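Local structure of beta-agarase B (Zobellia galactanivorans, 4ATF) at residues D57-A62 and D127-S132; G81-W86 and G99-K104; I141-G146 and K163-H168. The protein cleaves the beta-1,4-linkages between beta-D-galactose and 3,6-anhydro-alpha-L-galactose in agarose, at random along the chain and with retention of the anomeric configuration. The protein carries 1 engineered substitution. All coordinates share one frame; numbering follows the deposited sequence. Where two conformers were deposited one is given.

Overall arrangement
From the N terminus, the chain leaves strand 55-56 into the loop holding residues 57-62, which stays open until strand 125-132 returns to it in contact 1. Contact 2 forms within that span: strand 82-89 turns back into strand 96-103 as a hairpin. Contact 3 comes afterwards, in series, where strand 137-145 meets strand 164-172. Contacts 1 and 2 touch through a probable hydrogen bond from Thr102 to Phe58 O. Contacts 1 and 3 join through neighbouring strands, Val128 O facing the backbone N of Ile141 and Leu142. Contacts 2 and 3 do not touch, their centres lying about 17 Å apart. Contacts 1 and 3 line the agarose-binding cleft; contact 2 contributes to the core between the jelly-roll layers.

Contact 1. Residues D57-A62 and D127-S132; sequences DFYHNA and DVWLLS. With GAL (beta-D-galactopyranose), chain E; AAL (3,6-anhydro-alpha-L-galactopyranose), chain B; GAL (beta-D-galactopyranose), chain C; AAL (3,6-anhydro-alpha-L-galactopyranose), chain D.
Tyr59 reaches strand 125-132 with its far end: CG is anti to the backbone N (chi1 -178°), which carries the ring out until its edge atom CE1 lies 4.0 Å from Trp129 CH2. The two side chains cross at about a right angle. Leu131 CD2 fills the corner beside them, 3.4 Å from Tyr59 OH. That hydroxyl donates a hydrogen bond to O2 of the chain C galactose (2.8 Å). His60 follows, its CD2 resting over one face of the Tyr59 ring. Its CE1 meets Ser132 O edge-on in the ring plane at 3.4 Å, and NE2 lies 3.5 Å from Leu131 CD2. Both ring nitrogens have polar partners from other strands and loops, ND1 bonding Asp256 and NE2 bonding Asp135, so the imidazole cannot turn freely. These residues line the agarose-binding cleft of the GH16 beta-jelly roll, strand 125-132 forming part of its concave sheet and the 57-62 loop a wall beside it. On the floor, Trp129 offers one indole face to the chain E galactose, whose C5 stands over the ring centre; Glu138, the probable nucleophile, lies next to this indole. Asn61 continues the wall: ND2 gives the chain C galactose O2 a second, nearly straight hydrogen bond (167°, 3.2 Å), beside that from Tyr59 OH, while OD1 accepts from Trp63 N, fixing which way the amide is turned.

Contact 2. Residues G81-W86 and G99-K104; sequences GELKMW and GCITSK. With NA (sodium ion), chain I.
Met85 CG presses on Gly99 CA at 3.4 Å, tighter than an ordinary carbon-carbon contact. A beta carbon at residue 99 would point toward strand 82-89 and collide with this methylene, so an approach this close probably requires glycine. The two segments belong to a beta hairpin, strands 82-89 and 96-103, in the GH16 jelly roll, but here its arms have spread apart: over residues 82-86 and 100-103 the directions differ by 139° and the axes approach no closer than 9.1 Å. Strand 82-89 goes on pairing with strand 293-306, and strand 96-103 with strand 255-262, so the hairpin splays into two layers and the wedge between them is filled by hydrophobic side chains. Met85 lies alongside the Gly99 backbone, SD 3.8 Å from Gly99 O. A bend at its last torsion (chi3 -99°) turns the methyl away from an extended course, and CE ends 4.5 Å from Ile101 CG2. Deeper in the wedge, where the arms are farther apart, Leu83 and Ile101 reach toward each other tip to tip, closing to 3.4 Å between Leu83 CD2 and Ile101 CD1, another tight pair. Ile259 of strand 255-262 packs against both Leu83 and Met85, while Cys100 turns its side chain the other way, onto the substrate-binding Tyr59. Just before strand 82-89, Gly81 O binds a sodium ion at 2.2 Å, whose ligands also include Asn37 O, Glu39 OE2, Asp297 OD1 and a water. Where the arms begin to separate, no direct hydrogen bond crosses the gap; a single water accepts from Gly99 N at 2.9 Å and donates a weak bond to Trp86 O at 3.3 Å.

Contact 3. Residues I141-G146 and K163-H168; sequences ILDAYG and KVHISH. Engineered in segment 141-146: Asp143 (natural residue Glu).
Residues 141-144 and 163-166 run nearly antiparallel, 154° apart, with Asp143 opposite His165 and a backbone hydrogen bond from His165 N to Asp143 O (2.8 Å). To one end of this pair, a water spans the strands, accepting from Tyr145 N (2.9 Å) and donating to Lys163 O (2.8 Å); another water accepts from Asp143 N at the other end. In both residues CG is anti to the backbone N (chi1 167° in Asp143), which lays the side chains side by side and pointing the same way, into the substrate cleft. There His165 ND1 donates to Asp143 OD2 at 2.9 Å. The oxygen uses its anti lone pair and lies close to the imidazole plane, although the carboxylate itself is turned 66° from that plane. Asp143 is an engineered replacement for the natural glutamate, probably the proton donor as in related enzymes, in this inactivated enzyme. With an alanine in place of His165, the Asp143 carboxylate would probably lose the ND1-H donor to OD2 and become freer to turn, and Trp187 would lose the ring stacked on it. On the other side of the strand pair the contact is apolar: in one of its two conformers, Val164 packs CG1 against Ala144 CB at 3.8 Å and Leu142 CD1 at 4.1 Å. Ile141 and Leu142 both face Val128 in a classic beta bulge, joining this pair to strand 125-132. On the far side of strand 164-172 from strand 137-145, Phe188 of strand 187-188 bonds the Val164 backbone, while Val164 packs on Ile215 and Ile166 on Tyr213 of strand 210-215.

Contact 1. Residues D57-A62 and D127-S132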
loop_
_atom_site.group_PDB
_atom_site.type_symbol
_atom_site.label_atom_id
_atom_site.label_comp_id
_atom_site.label_asym_id
_atom_site.label_seq_id
_atom_site.Cartn_x
_atom_site.Cartn_y
_atom_site.Cartn_z
ATOM N N ASP A 57 -15.257 -3.891 -2.505
ATOM C CA ASP A 57 -14.524 -4.701 -1.498
ATOM C C ASP A 57 -13.768 -5.858 -2.154
ATOM O O ASP A 57 -13.714 -6.991 -1.637
ATOM C CB ASP A 57 -15.411 -5.173 -0.308
ATOM C CG ASP A 57 -16.718 -5.926 -0.761
ATOM O OD1 ASP A 57 -17.027 -5.984 -2.009
ATOM O OD2 ASP A 57 -17.448 -6.453 0.156
ATOM N N PHE A 58 -13.086 -5.538 -3.270
ATOM C CA PHE A 58 -12.194 -6.524 -3.900
ATOM C C PHE A 58 -11.042 -5.806 -4.558
ATOM O O PHE A 58 -11.020 -4.566 -4.597
ATOM C CB PHE A 58 -12.944 -7.433 -4.916
ATOM C CG PHE A 58 -12.258 -8.802 -5.100
ATOM C CD1 PHE A 58 -12.313 -9.751 -4.092
ATOM C CD2 PHE A 58 -11.506 -9.091 -6.254
ATOM C CE1 PHE A 58 -11.667 -11.024 -4.185
ATOM C CE2 PHE A 58 -10.831 -10.352 -6.373
ATOM C CZ PHE A 58 -10.910 -11.317 -5.318
ATOM N N TYR A 59 -10.083 -6.580 -5.053
ATOM C CA TYR A 59 -9.041 -6.076 -5.970
ATOM C C TYR A 59 -9.668 -5.580 -7.287
ATOM O O TYR A 59 -10.832 -5.789 -7.513
ATOM C CB TYR A 59 -8.024 -7.184 -6.191
ATOM C CG TYR A 59 -6.847 -6.832 -7.084
ATOM C CD1 TYR A 59 -5.824 -5.928 -6.639
ATOM C CD2 TYR A 59 -6.664 -7.501 -8.316
ATOM C CE1 TYR A 59 -4.661 -5.660 -7.475
ATOM C CE2 TYR A 59 -5.522 -7.210 -9.150
ATOM C CZ TYR A 59 -4.550 -6.303 -8.714
ATOM O OH TYR A 59 -3.454 -6.044 -9.541
ATOM N N HIS A 60 -8.914 -4.879 -8.142
ATOM C CA HIS A 60 -9.582 -4.208 -9.261
ATOM C C HIS A 60 -9.835 -5.123 -10.468
ATOM O O HIS A 60 -10.356 -4.671 -11.452
ATOM C CB HIS A 60 -8.960 -2.857 -9.618
ATOM C CG HIS A 60 -7.624 -2.913 -10.313
ATOM N ND1 HIS A 60 -6.981 -1.765 -10.758
ATOM C CD2 HIS A 60 -6.794 -3.951 -10.610
ATOM C CE1 HIS A 60 -5.830 -2.105 -11.325
ATOM N NE2 HIS A 60 -5.688 -3.423 -11.244
ATOM N N ASN A 61 -9.472 -6.406 -10.372
ATOM C CA ASN A 61 -9.920 -7.393 -11.346
ATOM C C ASN A 61 -10.044 -8.685 -10.578
ATOM O O ASN A 61 -9.887 -8.671 -9.364
ATOM C CB ASN A 61 -8.936 -7.533 -12.540
ATOM C CG ASN A 61 -7.516 -7.900 -12.105
ATOM O OD1 ASN A 61 -7.302 -8.859 -11.372
ATOM N ND2 ASN A 61 -6.514 -7.135 -12.591
ATOM N N ALA A 62 -10.307 -9.798 -11.254
ATOM C CA ALA A 62 -10.609 -11.063 -10.537
ATOM C C ALA A 62 -9.419 -11.739 -9.921
ATOM O O ALA A 62 -9.586 -12.715 -9.177
ATOM C CB ALA A 62 -11.341 -12.070 -11.479
ATOM N N ASP A 127 -0.825 -2.970 3.587
ATOM C CA ASP A 127 -0.573 -2.171 2.369
ATOM C C ASP A 127 -1.608 -1.069 2.153
ATOM O O ASP A 127 -2.831 -1.331 2.248
ATOM C CB ASP A 127 -0.669 -3.096 1.141
ATOM C CG ASP A 127 0.387 -4.185 1.146
ATOM O OD1 ASP A 127 1.541 -3.847 1.467
ATOM O OD2 ASP A 127 0.050 -5.385 0.841
ATOM N N VAL A 128 -1.131 0.122 1.751
ATOM C CA VAL A 128 -1.958 1.156 1.147
ATOM C C VAL A 128 -1.167 1.581 -0.083
ATOM O O VAL A 128 -0.016 2.039 0.032
ATOM C CB VAL A 128 -2.107 2.394 2.088
ATOM C CG1 VAL A 128 -2.894 3.537 1.414
ATOM C CG2 VAL A 128 -2.796 1.979 3.413
ATOM N N TRP A 129 -1.774 1.480 -1.267
ATOM C CA TRP A 129 -1.029 1.701 -2.510
ATOM C C TRP A 129 -1.898 2.236 -3.642
ATOM O O TRP A 129 -3.171 2.258 -3.505
ATOM C CB TRP A 129 -0.238 0.423 -2.885
ATOM C CG TRP A 129 -0.979 -0.864 -2.970
ATOM C CD1 TRP A 129 -1.733 -1.491 -1.980
ATOM C CD2 TRP A 129 -1.029 -1.718 -4.118
ATOM N NE1 TRP A 129 -2.221 -2.691 -2.466
ATOM C CE2 TRP A 129 -1.792 -2.857 -3.770
ATOM C CE3 TRP A 129 -0.441 -1.641 -5.417
ATOM C CZ2 TRP A 129 -2.035 -3.907 -4.678
ATOM C CZ3 TRP A 129 -0.657 -2.707 -6.322
ATOM C CH2 TRP A 129 -1.464 -3.833 -5.939
ATOM N N LEU A 130 -1.260 2.685 -4.746
ATOM C CA LEU A 130 -1.963 3.255 -5.923
ATOM C C LEU A 130 -1.559 2.409 -7.114
ATOM O O LEU A 130 -0.351 2.045 -7.239
ATOM C CB LEU A 130 -1.504 4.701 -6.220
ATOM C CG LEU A 130 -1.626 5.631 -4.995
ATOM C CD1 LEU A 130 -1.068 7.030 -5.419
ATOM C CD2 LEU A 130 -3.085 5.730 -4.465
ATOM N N LEU A 131 -2.498 2.091 -8.005
ATOM C CA LEU A 131 -2.140 1.169 -9.158
ATOM C C LEU A 131 -2.924 1.643 -10.377
ATOM O O LEU A 131 -4.155 1.808 -10.263
ATOM C CB LEU A 131 -2.528 -0.291 -8.831
ATOM C CG LEU A 131 -2.241 -1.336 -9.903
ATOM C CD1 LEU A 131 -0.715 -1.401 -10.052
ATOM C CD2 LEU A 131 -2.802 -2.714 -9.443
ATOM N N SER A 132 -2.260 1.889 -11.529
ATOM C CA SER A 132 -2.995 2.282 -12.726
ATOM C C SER A 132 -3.948 1.158 -13.214
ATOM O O SER A 132 -3.733 -0.020 -12.915
ATOM C CB SER A 132 -2.003 2.702 -13.866
ATOM O OG SER A 132 -1.225 1.547 -14.267
HETATM C C1 GAL E . 3.871 -3.679 -4.351
HETATM C C2 GAL E . 3.727 -4.766 -5.407
HETATM C C3 GAL E . 2.295 -5.135 -5.808
HETATM C C4 GAL E . 1.562 -5.498 -4.502
HETATM C C5 GAL E . 1.758 -4.351 -3.468
HETATM C C6 GAL E . 0.971 -4.555 -2.160
HETATM O O2 GAL E . 4.342 -4.223 -6.539
HETATM O O3 GAL E . 2.446 -6.265 -6.684
HETATM O O4 GAL E . 2.152 -6.669 -4.001
HETATM O O5 GAL E . 3.122 -4.004 -3.192
HETATM O O6 GAL E . 1.223 -3.369 -1.402
HETATM C C1 AAL B . -5.109 -10.089 -14.049
HETATM C C2 AAL B . -5.880 -9.363 -15.209
HETATM C C3 AAL B . -7.100 -10.213 -15.585
HETATM C C4 AAL B . -6.687 -11.594 -15.967
HETATM C C5 AAL B . -6.250 -12.182 -14.646
HETATM C C6 AAL B . -7.542 -11.843 -13.885
HETATM O O2 AAL B . -5.070 -9.207 -16.379
HETATM O O3 AAL B . -7.860 -10.498 -14.386
HETATM O O4 AAL B . -7.585 -12.398 -16.670
HETATM O O5 AAL B . -5.015 -11.568 -14.201
HETATM C C1 GAL C . -1.470 -8.658 -11.167
HETATM C C2 GAL C . -2.468 -8.406 -12.311
HETATM C C3 GAL C . -3.180 -9.719 -12.707
HETATM C C4 GAL C . -2.153 -10.844 -12.968
HETATM C C5 GAL C . -1.160 -10.959 -11.793
HETATM C C6 GAL C . -0.225 -12.090 -12.171
HETATM O O2 GAL C . -3.418 -7.362 -12.008
HETATM O O3 GAL C . -3.856 -9.477 -13.921
HETATM O O4 GAL C . -1.342 -10.442 -14.059
HETATM O O5 GAL C . -0.503 -9.673 -11.555
HETATM O O6 GAL C . 0.490 -12.211 -10.990
HETATM C C1 AAL D . 1.987 -6.049 -8.036
HETATM C C2 AAL D . 2.417 -7.284 -8.882
HETATM C C3 AAL D . 1.537 -7.315 -10.175
HETATM C C4 AAL D . 0.066 -7.279 -9.971
HETATM C C5 AAL D . -0.112 -5.938 -9.297
HETATM C C6 AAL D . 0.651 -5.063 -10.332
HETATM O O2 AAL D . 2.211 -8.473 -8.121
HETATM O O3 AAL D . 1.644 -6.007 -10.851
HETATM O O4 AAL D . -0.796 -7.413 -11.064
HETATM O O5 AAL D . 0.511 -5.842 -7.988
#

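Contact 2. Residues G81-W86 and G99-K104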
loop_
_atom_site.group_PDB
_atom_site.type_symbol
_atom_site.label_atom_id
_atom_site.label_comp_id
_atom_site.label_asym_id
_atom_site.label_seq_id
_atom_site.Cartn_x
_atom_site.Cartn_y
_atom_site.Cartn_z
ATOM N N GLY A 81 -15.147 3.036 14.038
ATOM C CA GLY A 81 -14.322 4.141 13.548
ATOM C C GLY A 81 -13.173 3.809 12.604
ATOM O O GLY A 81 -12.440 4.731 12.194
ATOM N N GLU A 82 -12.997 2.522 12.249
ATOM C CA GLU A 82 -11.893 2.129 11.372
ATOM C C GLU A 82 -12.356 1.203 10.260
ATOM O O GLU A 82 -13.214 0.377 10.476
ATOM C CB GLU A 82 -10.810 1.330 12.161
ATOM C CG GLU A 82 -10.240 2.032 13.326
ATOM C CD GLU A 82 -9.384 1.139 14.177
ATOM O OE1 GLU A 82 -8.755 0.143 13.721
ATOM O OE2 GLU A 82 -9.324 1.469 15.333
ATOM N N LEU A 83 -11.701 1.291 9.112
ATOM C CA LEU A 83 -11.660 0.209 8.144
ATOM C C LEU A 83 -10.790 -0.882 8.760
ATOM O O LEU A 83 -9.665 -0.583 9.212
ATOM C CB LEU A 83 -10.999 0.721 6.819
ATOM C CG LEU A 83 -10.631 -0.338 5.731
ATOM C CD1 LEU A 83 -11.925 -1.098 5.200
ATOM C CD2 LEU A 83 -9.877 0.306 4.612
ATOM N N LYS A 84 -11.308 -2.115 8.790
ATOM C CA LYS A 84 -10.566 -3.271 9.263
ATOM C C LYS A 84 -10.591 -4.452 8.260
ATOM O O LYS A 84 -11.515 -4.586 7.492
ATOM C CB LYS A 84 -11.094 -3.700 10.620
ATOM C CG LYS A 84 -10.948 -2.585 11.707
ATOM C CD LYS A 84 -11.555 -3.127 12.966
ATOM C CE LYS A 84 -11.769 -2.028 14.009
ATOM N NZ LYS A 84 -12.123 -2.553 15.369
ATOM N N MET A 85 -9.583 -5.309 8.287
ATOM C CA MET A 85 -9.386 -6.349 7.303
ATOM C C MET A 85 -8.645 -7.422 8.123
ATOM O O MET A 85 -7.662 -7.083 8.809
ATOM C CB MET A 85 -8.401 -5.755 6.263
ATOM C CG MET A 85 -8.761 -5.893 4.925
ATOM S SD MET A 85 -7.540 -4.804 4.168
ATOM C CE MET A 85 -8.679 -3.417 4.036
ATOM N N TRP A 86 -9.044 -8.688 8.068
ATOM C CA TRP A 86 -8.311 -9.707 8.827
ATOM C C TRP A 86 -8.022 -10.949 8.005
ATOM O O TRP A 86 -8.510 -11.064 6.883
ATOM C CB TRP A 86 -9.033 -10.071 10.159
ATOM C CG TRP A 86 -10.189 -11.041 10.135
ATOM C CD1 TRP A 86 -10.207 -12.282 10.724
ATOM C CD2 TRP A 86 -11.509 -10.836 9.603
ATOM N NE1 TRP A 86 -11.431 -12.878 10.565
ATOM C CE2 TRP A 86 -12.259 -12.028 9.878
ATOM C CE3 TRP A 86 -12.124 -9.793 8.907
ATOM C CZ2 TRP A 86 -13.598 -12.196 9.490
ATOM C CZ3 TRP A 86 -13.485 -9.949 8.514
ATOM C CH2 TRP A 86 -14.202 -11.142 8.828
ATOM N N GLY A 99 -8.459 -9.510 3.296
ATOM C CA GLY A 99 -9.208 -8.436 2.638
ATOM C C GLY A 99 -8.444 -7.636 1.581
ATOM O O GLY A 99 -7.201 -7.551 1.617
ATOM N N CYS A 100 -9.199 -6.990 0.691
ATOM C CA CYS A 100 -8.655 -6.019 -0.307
ATOM C C CYS A 100 -9.826 -5.127 -0.728
ATOM O O CYS A 100 -10.912 -5.659 -1.022
ATOM C CB CYS A 100 -8.131 -6.785 -1.533
ATOM S SG CYS A 100 -7.289 -5.727 -2.744
ATOM N N ILE A 101 -9.648 -3.800 -0.714
ATOM C CA ILE A 101 -10.674 -2.903 -1.214
ATOM C C ILE A 101 -10.006 -1.958 -2.237
ATOM O O ILE A 101 -8.789 -1.783 -2.181
ATOM C CB ILE A 101 -11.389 -2.076 -0.086
ATOM C CG1 ILE A 101 -10.525 -0.912 0.456
ATOM C CG2 ILE A 101 -11.974 -3.048 1.056
ATOM C CD1 ILE A 101 -11.322 0.027 1.507
ATOM N N THR A 102 -10.805 -1.418 -3.158
ATOM C CA THR A 102 -10.343 -0.514 -4.218
ATOM C C THR A 102 -11.249 0.723 -4.271
ATOM O O THR A 102 -12.469 0.595 -4.113
ATOM C CB THR A 102 -10.378 -1.214 -5.593
ATOM O OG1 THR A 102 -9.664 -2.463 -5.528
ATOM C CG2 THR A 102 -9.772 -0.305 -6.706
ATOM N N SER A 103 -10.672 1.916 -4.470
ATOM C CA SER A 103 -11.504 3.128 -4.637
ATOM C C SER A 103 -12.348 3.071 -5.932
ATOM O O SER A 103 -11.950 2.489 -6.946
ATOM C CB SER A 103 -10.658 4.403 -4.653
ATOM O OG SER A 103 -9.717 4.350 -5.742
ATOM N N LYS A 104 -13.543 3.642 -5.882
ATOM C CA LYS A 104 -14.390 3.683 -7.074
ATOM C C LYS A 104 -14.029 4.871 -7.974
ATOM O O LYS A 104 -14.583 4.966 -9.065
ATOM C CB LYS A 104 -15.873 3.678 -6.687
ATOM C CG LYS A 104 -16.307 2.160 -6.372
ATOM C CD LYS A 104 -17.749 2.064 -6.167
ATOM C CE LYS A 104 -18.134 0.590 -6.069
ATOM N NZ LYS A 104 -19.450 0.413 -5.535
HETATM NA NA NA I . -11.958 6.740 11.467
HETATM O O HOH W 1 -6.925 -8.538 5.552
HETATM O O HOH W 2 -12.373 8.842 12.539
#

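Contact 3. Residues I141-G146 and K163-H168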
loop_
_atom_site.group_PDB
_atom_site.type_symbol
_atom_site.label_atom_id
_atom_site.label_comp_id
_atom_site.label_asym_id
_atom_site.label_seq_id
_atom_site.Cartn_x
_atom_site.Cartn_y
_atom_site.Cartn_z
ATOM N N ILE A 141 2.129 3.613 -0.609
ATOM C CA ILE A 141 2.111 4.688 0.378
ATOM C C ILE A 141 2.576 4.038 1.699
ATOM O O ILE A 141 3.484 4.553 2.448
ATOM C CB ILE A 141 0.710 5.333 0.446
ATOM C CG1 ILE A 141 0.392 6.011 -0.905
ATOM C CG2 ILE A 141 0.587 6.349 1.632
ATOM C CD1 ILE A 141 -1.101 6.288 -1.080
ATOM N N LEU A 142 2.064 2.836 1.935
ATOM C CA LEU A 142 2.488 2.068 3.145
ATOM C C LEU A 142 2.708 0.613 2.658
ATOM O O LEU A 142 1.828 0.033 1.988
ATOM C CB LEU A 142 1.381 2.030 4.198
ATOM C CG LEU A 142 1.563 1.096 5.432
ATOM C CD1 LEU A 142 2.850 1.412 6.226
ATOM C CD2 LEU A 142 0.280 1.200 6.399
ATOM N N ASP A 143 3.832 0.017 2.996
ATOM C CA ASP A 143 4.031 -1.400 2.690
ATOM C C ASP A 143 4.944 -1.887 3.822
ATOM O O ASP A 143 6.145 -1.508 3.908
ATOM C CB ASP A 143 4.661 -1.595 1.277
ATOM C CG ASP A 143 5.182 -3.065 1.042
ATOM O OD1 ASP A 143 4.605 -4.081 1.427
ATOM O OD2 ASP A 143 6.197 -3.230 0.394
ATOM N N ALA A 144 4.371 -2.621 4.774
ATOM C CA ALA A 144 5.121 -2.966 6.020
ATOM C C ALA A 144 4.752 -4.341 6.505
ATOM O O ALA A 144 3.587 -4.735 6.395
ATOM C CB ALA A 144 4.809 -1.883 7.175
ATOM N N TYR A 145 5.738 -5.034 7.079
ATOM C CA TYR A 145 5.617 -6.403 7.622
ATOM C C TYR A 145 5.836 -6.201 9.119
ATOM O O TYR A 145 6.974 -6.152 9.587
ATOM C CB TYR A 145 6.703 -7.329 6.988
ATOM C CG TYR A 145 6.641 -7.264 5.475
ATOM C CD1 TYR A 145 7.350 -6.278 4.775
ATOM C CD2 TYR A 145 5.805 -8.125 4.714
ATOM C CE1 TYR A 145 7.280 -6.160 3.384
ATOM C CE2 TYR A 145 5.758 -8.003 3.265
ATOM C CZ TYR A 145 6.494 -7.027 2.638
ATOM O OH TYR A 145 6.462 -6.838 1.244
ATOM N N GLY A 146 4.765 -6.050 9.900
ATOM C CA GLY A 146 4.933 -5.559 11.275
ATOM C C GLY A 146 5.311 -6.493 12.429
ATOM O O GLY A 146 5.576 -5.992 13.531
ATOM N N LYS A 163 10.765 -1.404 10.078
ATOM C CA LYS A 163 10.963 -0.825 8.676
ATOM C C LYS A 163 9.641 -0.609 7.962
ATOM O O LYS A 163 8.713 -1.412 8.101
ATOM C CB LYS A 163 11.825 -1.739 7.762
ATOM C CG LYS A 163 13.327 -1.855 8.188
ATOM C CD LYS A 163 14.097 -2.713 7.186
ATOM C CE LYS A 163 15.583 -2.762 7.541
ATOM N NZ LYS A 163 15.858 -3.157 8.977
ATOM N N VAL A 164 9.503 0.508 7.242
ATOM C CA VAL A 164 8.398 0.587 6.277
ATOM C C VAL A 164 8.981 0.779 4.884
ATOM O O VAL A 164 9.932 1.548 4.721
ATOM C CB VAL A 164 7.348 1.664 6.593
ATOM C CG1 VAL A 164 6.650 1.376 7.886
ATOM C CG2 VAL A 164 7.942 3.077 6.534
ATOM N N HIS A 165 8.443 0.038 3.910
ATOM C CA HIS A 165 8.973 0.036 2.567
ATOM C C HIS A 165 8.261 1.135 1.792
ATOM O O HIS A 165 7.061 1.114 1.705
ATOM C CB HIS A 165 8.684 -1.289 1.937
ATOM C CG HIS A 165 9.330 -1.456 0.604
ATOM N ND1 HIS A 165 8.699 -2.069 -0.445
ATOM C CD2 HIS A 165 10.543 -1.060 0.151
ATOM C CE1 HIS A 165 9.506 -2.056 -1.497
ATOM N NE2 HIS A 165 10.638 -1.465 -1.153
ATOM N N ILE A 166 8.986 2.112 1.303
ATOM C CA ILE A 166 8.370 3.231 0.595
ATOM C C ILE A 166 8.893 3.253 -0.811
ATOM O O ILE A 166 10.001 3.677 -1.031
ATOM C CB ILE A 166 8.578 4.628 1.345
ATOM C CG1 ILE A 166 9.984 4.716 1.977
ATOM C CG2 ILE A 166 7.494 4.766 2.470
ATOM C CD1 ILE A 166 10.301 6.112 2.579
ATOM N N SER A 167 8.067 2.883 -1.774
ATOM C CA SER A 167 8.612 2.620 -3.110
ATOM C C SER A 167 7.550 2.891 -4.195
ATOM O O SER A 167 6.465 3.431 -3.905
ATOM C CB SER A 167 9.091 1.143 -3.130
ATOM O OG SER A 167 9.992 0.918 -4.212
ATOM N N HIS A 168 7.907 2.544 -5.435
ATOM C CA HIS A 168 7.038 2.673 -6.594
ATOM C C HIS A 168 7.513 1.604 -7.589
ATOM O O HIS A 168 8.674 1.120 -7.483
ATOM C CB HIS A 168 7.132 4.113 -7.187
ATOM C CG HIS A 168 8.334 4.321 -8.058
ATOM N ND1 HIS A 168 9.577 4.645 -7.548
ATOM C CD2 HIS A 168 8.497 4.206 -9.403
ATOM C CE1 HIS A 168 10.446 4.753 -8.542
ATOM N NE2 HIS A 168 9.819 4.498 -9.679
HETATM O O HOH W 3 5.636 2.050 3.458
HETATM O O HOH W 4 8.516 -4.057 7.159
#